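Local coordinates for protein DsbA-like disulfide oxidoreductase (Wolbachia endosymbiont of Drosophila melanogaster, PDB 6EEZ) that probably catalyses thiol-disulfide exchange as a trimeric disulfide isomerase of the DsbA type, reshuffling disulfide bonds in other proteins, at residues 41-53 against 96-110. Numbering follows the deposited sequence. Where two conformers were deposited one is given.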
loop_
_atom_site.group_PDB
_atom_site.type_symbol
_atom_site.label_atom_id
_atom_site.label_comp_id
_atom_site.label_asym_id
_atom_site.label_seq_id
_atom_site.Cartn_x
_atom_site.Cartn_y
_atom_site.Cartn_z
ATOM N N LEU A 41 3.554 2.492 -0.989
ATOM C CA LEU A 41 4.768 1.689 -0.763
ATOM C C LEU A 41 5.364 1.112 -2.056
ATOM O O LEU A 41 4.654 0.784 -2.998
ATOM C CB LEU A 41 4.464 0.529 0.211
ATOM C CG LEU A 41 4.718 0.787 1.711
ATOM C CD1 LEU A 41 3.719 1.790 2.430
ATOM C CD2 LEU A 41 4.765 -0.543 2.463
ATOM N N ASP A 42 6.688 1.022 -2.071
ATOM C CA ASP A 42 7.450 0.267 -3.059
ATOM C C ASP A 42 8.082 -0.873 -2.275
ATOM O O ASP A 42 8.729 -0.640 -1.251
ATOM C CB ASP A 42 8.514 1.132 -3.733
ATOM C CG ASP A 42 9.269 0.403 -4.818
ATOM O OD1 ASP A 42 9.878 -0.670 -4.545
ATOM O OD2 ASP A 42 9.259 0.918 -5.963
ATOM N N TYR A 43 7.885 -2.106 -2.732
ATOM C CA TYR A 43 8.361 -3.255 -1.971
ATOM C C TYR A 43 9.897 -3.336 -1.830
ATOM O O TYR A 43 10.394 -3.915 -0.855
ATOM C CB TYR A 43 7.823 -4.534 -2.604
ATOM C CG TYR A 43 6.365 -4.752 -2.328
ATOM C CD1 TYR A 43 5.885 -4.797 -1.022
ATOM C CD2 TYR A 43 5.465 -4.923 -3.362
ATOM C CE1 TYR A 43 4.553 -4.987 -0.769
ATOM C CE2 TYR A 43 4.139 -5.133 -3.118
ATOM C CZ TYR A 43 3.682 -5.154 -1.823
ATOM O OH TYR A 43 2.340 -5.339 -1.582
ATOM N N SER A 44 10.649 -2.758 -2.770
ATOM C CA SER A 44 12.114 -2.826 -2.728
ATOM C C SER A 44 12.728 -1.647 -1.966
ATOM O O SER A 44 13.945 -1.555 -1.828
ATOM C CB SER A 44 12.699 -2.862 -4.149
ATOM O OG SER A 44 12.006 -3.771 -4.997
ATOM N N CYS A 45 11.890 -0.743 -1.476
ATOM C CA CYS A 45 12.370 0.437 -0.761
ATOM C C CYS A 45 12.714 0.092 0.695
ATOM O O CYS A 45 11.908 -0.501 1.414
ATOM C CB CYS A 45 11.310 1.557 -0.861
ATOM S SG CYS A 45 11.030 2.566 0.574
ATOM N N GLY A 46 13.919 0.461 1.120
ATOM C CA GLY A 46 14.401 0.140 2.460
ATOM C C GLY A 46 13.497 0.643 3.589
ATOM O O GLY A 46 13.290 -0.072 4.572
ATOM N N HIS A 47 12.981 1.876 3.475
ATOM C CA HIS A 47 12.123 2.425 4.522
ATOM C C HIS A 47 10.755 1.787 4.466
ATOM O O HIS A 47 10.131 1.630 5.495
ATOM C CB HIS A 47 11.990 3.949 4.431
ATOM C CG HIS A 47 13.230 4.669 4.839
ATOM N ND1 HIS A 47 14.256 4.922 3.955
ATOM C CD2 HIS A 47 13.637 5.144 6.037
ATOM C CE1 HIS A 47 15.242 5.535 4.590
ATOM N NE2 HIS A 47 14.896 5.678 5.856
ATOM N N CYS A 48 10.296 1.399 3.285
ATOM C CA CYS A 48 9.016 0.707 3.173
ATOM C C CYS A 48 9.121 -0.644 3.883
ATOM O O CYS A 48 8.228 -1.036 4.615
ATOM C CB CYS A 48 8.590 0.510 1.709
ATOM S SG CYS A 48 7.986 2.019 0.851
ATOM N N LYS A 49 10.226 -1.345 3.666
ATOM C CA LYS A 49 10.466 -2.623 4.326
ATOM C C LYS A 49 10.484 -2.473 5.852
ATOM O O LYS A 49 9.944 -3.307 6.558
ATOM C CB LYS A 49 11.803 -3.249 3.856
ATOM C CG LYS A 49 11.811 -3.817 2.439
ATOM C CD LYS A 49 13.119 -4.585 2.142
ATOM C CE LYS A 49 13.167 -5.101 0.706
ATOM N NZ LYS A 49 11.927 -5.854 0.281
ATOM N N ALA A 50 11.099 -1.408 6.360
ATOM C CA ALA A 50 11.337 -1.283 7.797
ATOM C C ALA A 50 10.076 -0.951 8.608
ATOM O O ALA A 50 10.032 -1.201 9.808
ATOM C CB ALA A 50 12.388 -0.239 8.044
ATOM N N ILE A 51 9.060 -0.390 7.961
ATOM C CA ILE A 51 7.841 0.020 8.676
ATOM C C ILE A 51 6.751 -1.038 8.573
ATOM O O ILE A 51 5.621 -0.789 8.957
ATOM C CB ILE A 51 7.264 1.379 8.140
ATOM C CG1 ILE A 51 6.855 1.292 6.658
ATOM C CG2 ILE A 51 8.287 2.434 8.338
ATOM C CD1 ILE A 51 5.969 2.517 6.130
ATOM N N LYS A 52 7.099 -2.217 8.061
ATOM C CA LYS A 52 6.101 -3.237 7.775
ATOM C C LYS A 52 5.330 -3.625 9.047
ATOM O O LYS A 52 4.133 -3.927 8.986
ATOM C CB LYS A 52 6.764 -4.467 7.134
ATOM C CG LYS A 52 7.768 -5.171 8.010
ATOM C CD LYS A 52 8.464 -6.303 7.254
ATOM C CE LYS A 52 9.421 -7.088 8.179
ATOM N NZ LYS A 52 10.573 -6.229 8.590
ATOM N N ASN A 53 6.005 -3.556 10.191
ATOM C CA ASN A 53 5.406 -3.931 11.468
ATOM C C ASN A 53 4.709 -2.769 12.146
ATOM O O ASN A 53 3.852 -2.968 13.007
ATOM C CB ASN A 53 6.469 -4.522 12.388
ATOM C CG ASN A 53 6.813 -5.945 12.012
ATOM O OD1 ASN A 53 5.941 -6.711 11.585
ATOM N ND2 ASN A 53 8.088 -6.315 12.151
ATOM N N TYR A 96 -3.876 -11.041 0.326
ATOM C CA TYR A 96 -3.113 -9.905 -0.162
ATOM C C TYR A 96 -2.142 -9.418 0.915
ATOM O O TYR A 96 -0.981 -9.180 0.614
ATOM C CB TYR A 96 -4.004 -8.740 -0.615
ATOM C CG TYR A 96 -3.165 -7.520 -0.916
ATOM C CD1 TYR A 96 -2.584 -7.346 -2.157
ATOM C CD2 TYR A 96 -2.896 -6.589 0.065
ATOM C CE1 TYR A 96 -1.789 -6.264 -2.422
ATOM C CE2 TYR A 96 -2.112 -5.517 -0.186
ATOM C CZ TYR A 96 -1.563 -5.341 -1.423
ATOM O OH TYR A 96 -0.772 -4.233 -1.630
ATOM N N PHE A 97 -2.595 -9.272 2.157
ATOM C CA PHE A 97 -1.692 -8.785 3.192
ATOM C C PHE A 97 -0.519 -9.747 3.419
ATOM O O PHE A 97 0.586 -9.314 3.789
ATOM C CB PHE A 97 -2.424 -8.548 4.516
ATOM C CG PHE A 97 -1.531 -7.976 5.598
ATOM C CD1 PHE A 97 -1.321 -6.599 5.692
ATOM C CD2 PHE A 97 -0.880 -8.823 6.503
ATOM C CE1 PHE A 97 -0.501 -6.074 6.670
ATOM C CE2 PHE A 97 -0.045 -8.310 7.477
ATOM C CZ PHE A 97 0.141 -6.931 7.570
ATOM N N ASP A 98 -0.755 -11.044 3.210
ATOM C CA ASP A 98 0.295 -12.047 3.395
ATOM C C ASP A 98 1.378 -11.918 2.341
ATOM O O ASP A 98 2.565 -12.029 2.644
ATOM C CB ASP A 98 -0.290 -13.454 3.361
ATOM C CG ASP A 98 -1.181 -13.721 4.530
ATOM O OD1 ASP A 98 -1.016 -13.043 5.562
ATOM O OD2 ASP A 98 -2.034 -14.617 4.428
ATOM N N PHE A 99 0.972 -11.687 1.099
ATOM C CA PHE A 99 1.945 -11.415 0.063
ATOM C C PHE A 99 2.652 -10.113 0.414
ATOM O O PHE A 99 3.873 -10.047 0.398
ATOM C CB PHE A 99 1.298 -11.324 -1.315
ATOM C CG PHE A 99 2.294 -11.133 -2.414
ATOM C CD1 PHE A 99 2.901 -12.230 -3.004
ATOM C CD2 PHE A 99 2.677 -9.860 -2.813
ATOM C CE1 PHE A 99 3.842 -12.062 -3.995
ATOM C CE2 PHE A 99 3.625 -9.681 -3.808
ATOM C CZ PHE A 99 4.207 -10.788 -4.400
ATOM N N HIS A 100 1.868 -9.093 0.753
ATOM C CA HIS A 100 2.383 -7.771 1.097
ATOM C C HIS A 100 3.503 -7.846 2.124
ATOM O O HIS A 100 4.590 -7.304 1.916
ATOM C CB HIS A 100 1.239 -6.894 1.630
ATOM C CG HIS A 100 1.673 -5.598 2.248
ATOM N ND1 HIS A 100 1.700 -4.409 1.544
ATOM C CD2 HIS A 100 2.060 -5.292 3.508
ATOM C CE1 HIS A 100 2.084 -3.429 2.339
ATOM N NE2 HIS A 100 2.312 -3.935 3.541
ATOM N N HIS A 101 3.226 -8.520 3.235
ATOM C CA HIS A 101 4.140 -8.530 4.366
ATOM C C HIS A 101 5.376 -9.379 4.054
ATOM O O HIS A 101 6.502 -9.036 4.456
ATOM C CB HIS A 101 3.437 -9.058 5.623
ATOM C CG HIS A 101 4.185 -8.781 6.882
ATOM N ND1 HIS A 101 4.936 -9.739 7.526
ATOM C CD2 HIS A 101 4.319 -7.647 7.608
ATOM C CE1 HIS A 101 5.492 -9.209 8.600
ATOM N NE2 HIS A 101 5.132 -7.941 8.675
ATOM N N ALA A 102 5.172 -10.480 3.337
ATOM C CA ALA A 102 6.303 -11.297 2.901
ATOM C C ALA A 102 7.189 -10.526 1.932
ATOM O O ALA A 102 8.400 -10.648 1.985
ATOM C CB ALA A 102 5.826 -12.591 2.257
ATOM N N ALA A 103 6.594 -9.739 1.040
ATOM C CA ALA A 103 7.388 -8.986 0.082
ATOM C C ALA A 103 8.245 -7.960 0.821
ATOM O O ALA A 103 9.430 -7.779 0.514
ATOM C CB ALA A 103 6.500 -8.315 -0.938
ATOM N N LEU A 104 7.647 -7.296 1.802
ATOM C CA LEU A 104 8.389 -6.361 2.637
ATOM C C LEU A 104 9.457 -7.073 3.481
ATOM O O LEU A 104 10.482 -6.476 3.822
ATOM C CB LEU A 104 7.438 -5.590 3.535
ATOM C CG LEU A 104 6.551 -4.580 2.797
ATOM C CD1 LEU A 104 5.590 -3.902 3.793
ATOM C CD2 LEU A 104 7.383 -3.523 2.017
ATOM N N SER A 105 9.229 -8.348 3.801
ATOM C CA SER A 105 10.193 -9.113 4.596
ATOM C C SER A 105 11.331 -9.670 3.725
ATOM O O SER A 105 12.405 -9.992 4.214
ATOM C CB SER A 105 9.480 -10.252 5.331
ATOM O OG SER A 105 8.456 -9.734 6.160
ATOM N N HIS A 106 11.078 -9.765 2.426
ATOM C CA HIS A 106 12.058 -10.221 1.443
ATOM C C HIS A 106 13.219 -9.234 1.349
ATOM O O HIS A 106 13.075 -8.158 0.769
ATOM C CB HIS A 106 11.353 -10.386 0.095
ATOM C CG HIS A 106 12.222 -10.904 -1.004
ATOM N ND1 HIS A 106 13.276 -10.184 -1.522
ATOM C CD2 HIS A 106 12.158 -12.048 -1.722
ATOM C CE1 HIS A 106 13.841 -10.877 -2.490
ATOM N NE2 HIS A 106 13.186 -12.015 -2.629
ATOM N N LYS A 107 14.366 -9.592 1.918
ATOM C CA LYS A 107 15.449 -8.624 2.093
ATOM C C LYS A 107 16.227 -8.274 0.805
ATOM O O LYS A 107 16.467 -7.086 0.532
ATOM C CB LYS A 107 16.425 -9.125 3.161
ATOM C CG LYS A 107 17.610 -8.187 3.360
ATOM C CD LYS A 107 18.348 -8.430 4.674
ATOM C CE LYS A 107 19.646 -7.621 4.743
ATOM N NZ LYS A 107 20.653 -8.071 3.729
ATOM N N GLY A 108 16.630 -9.285 0.029
ATOM C CA GLY A 108 17.328 -9.044 -1.231
ATOM C C GLY A 108 16.413 -8.555 -2.353
ATOM O O GLY A 108 15.222 -8.354 -2.133
ATOM N N GLU A 109 16.965 -8.364 -3.554
ATOM C CA GLU A 109 16.173 -7.964 -4.725
ATOM C C GLU A 109 15.300 -9.095 -5.264
ATOM O O GLU A 109 15.687 -10.272 -5.243
ATOM C CB GLU A 109 17.084 -7.462 -5.854
ATOM C CG GLU A 109 17.241 -5.945 -5.881
ATOM C CD GLU A 109 17.907 -5.441 -7.150
ATOM O OE1 GLU A 109 18.088 -6.239 -8.099
ATOM O OE2 GLU A 109 18.248 -4.235 -7.187
ATOM N N PHE A 110 14.122 -8.733 -5.764
ATOM C CA PHE A 110 13.181 -9.736 -6.242
ATOM C C PHE A 110 13.670 -10.381 -7.539
ATOM O O PHE A 110 14.366 -9.758 -8.350
ATOM C CB PHE A 110 11.785 -9.132 -6.446
ATOM C CG PHE A 110 11.199 -8.529 -5.204
ATOM C CD1 PHE A 110 10.787 -9.344 -4.159
ATOM C CD2 PHE A 110 11.068 -7.150 -5.074
ATOM C CE1 PHE A 110 10.261 -8.806 -3.007
ATOM C CE2 PHE A 110 10.534 -6.602 -3.925
ATOM C CZ PHE A 110 10.118 -7.433 -2.888
HETATM O O HOH W 1 2.977 -4.589 6.697
#
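Y43 lays its ring against helix 96-105, meeting A103, L104 and H100. The methyl of A103 sits over one ring face, a CH-pi contact with CB 3.8 Å from the centroid, while L104 comes in at the ring edge, its CD2 3.6 Å from Y43 CD1. The edge of Y43 also points at the face of H100 in an offset edge-to-face pair, planes 72° apart. Beyond the ring, Y43 OH is weakly bonded to H100 ND1 and perhaps to Y96 OH, whose firmer partner is D70. A water that donates to K52 O accepts a weak bond from H100 NE2.

L104 buries more surface here than any other residue of 96-110. Its CD1 meets K52 CB (3.6 Å) and L41 CD2, and its CD2 also reaches C48 O. K49 runs extended past L104 O, then bends at its last torsion (chi4 -50°), bringing NZ to H106 O (2.6 Å) and Y43 O (2.7 Å). One ammonium thus ties the turn before the active-site helix to the carbonyl end of helix 96-105. K52 slides past L104 in the opposite direction, and its CE packs on S105 OG. At the far end H101 NE2 donates to N53 OD1 (3.3 Å), nearly in its own ring plane but above the amide plane. S44 OG, hydrogen-bonded to S78, lies at the edge of F110.

C45, N-cap of helix 46-50, and C48 are the CxxC pair, as in thioredoxin-fold oxidoreductases. Their disulfide is seen in this structure, but in the conformers described here the SG atoms stand 3.1 Å apart, as separate thiols, and C45 SG weakly accepts from C48 N. The contact joins this redox helix, which follows strand 36-41, to the helical part of the fold: helix 76-91 touches Y43 and Y96 through A85, and helix 112-121 packs on F99 and H106.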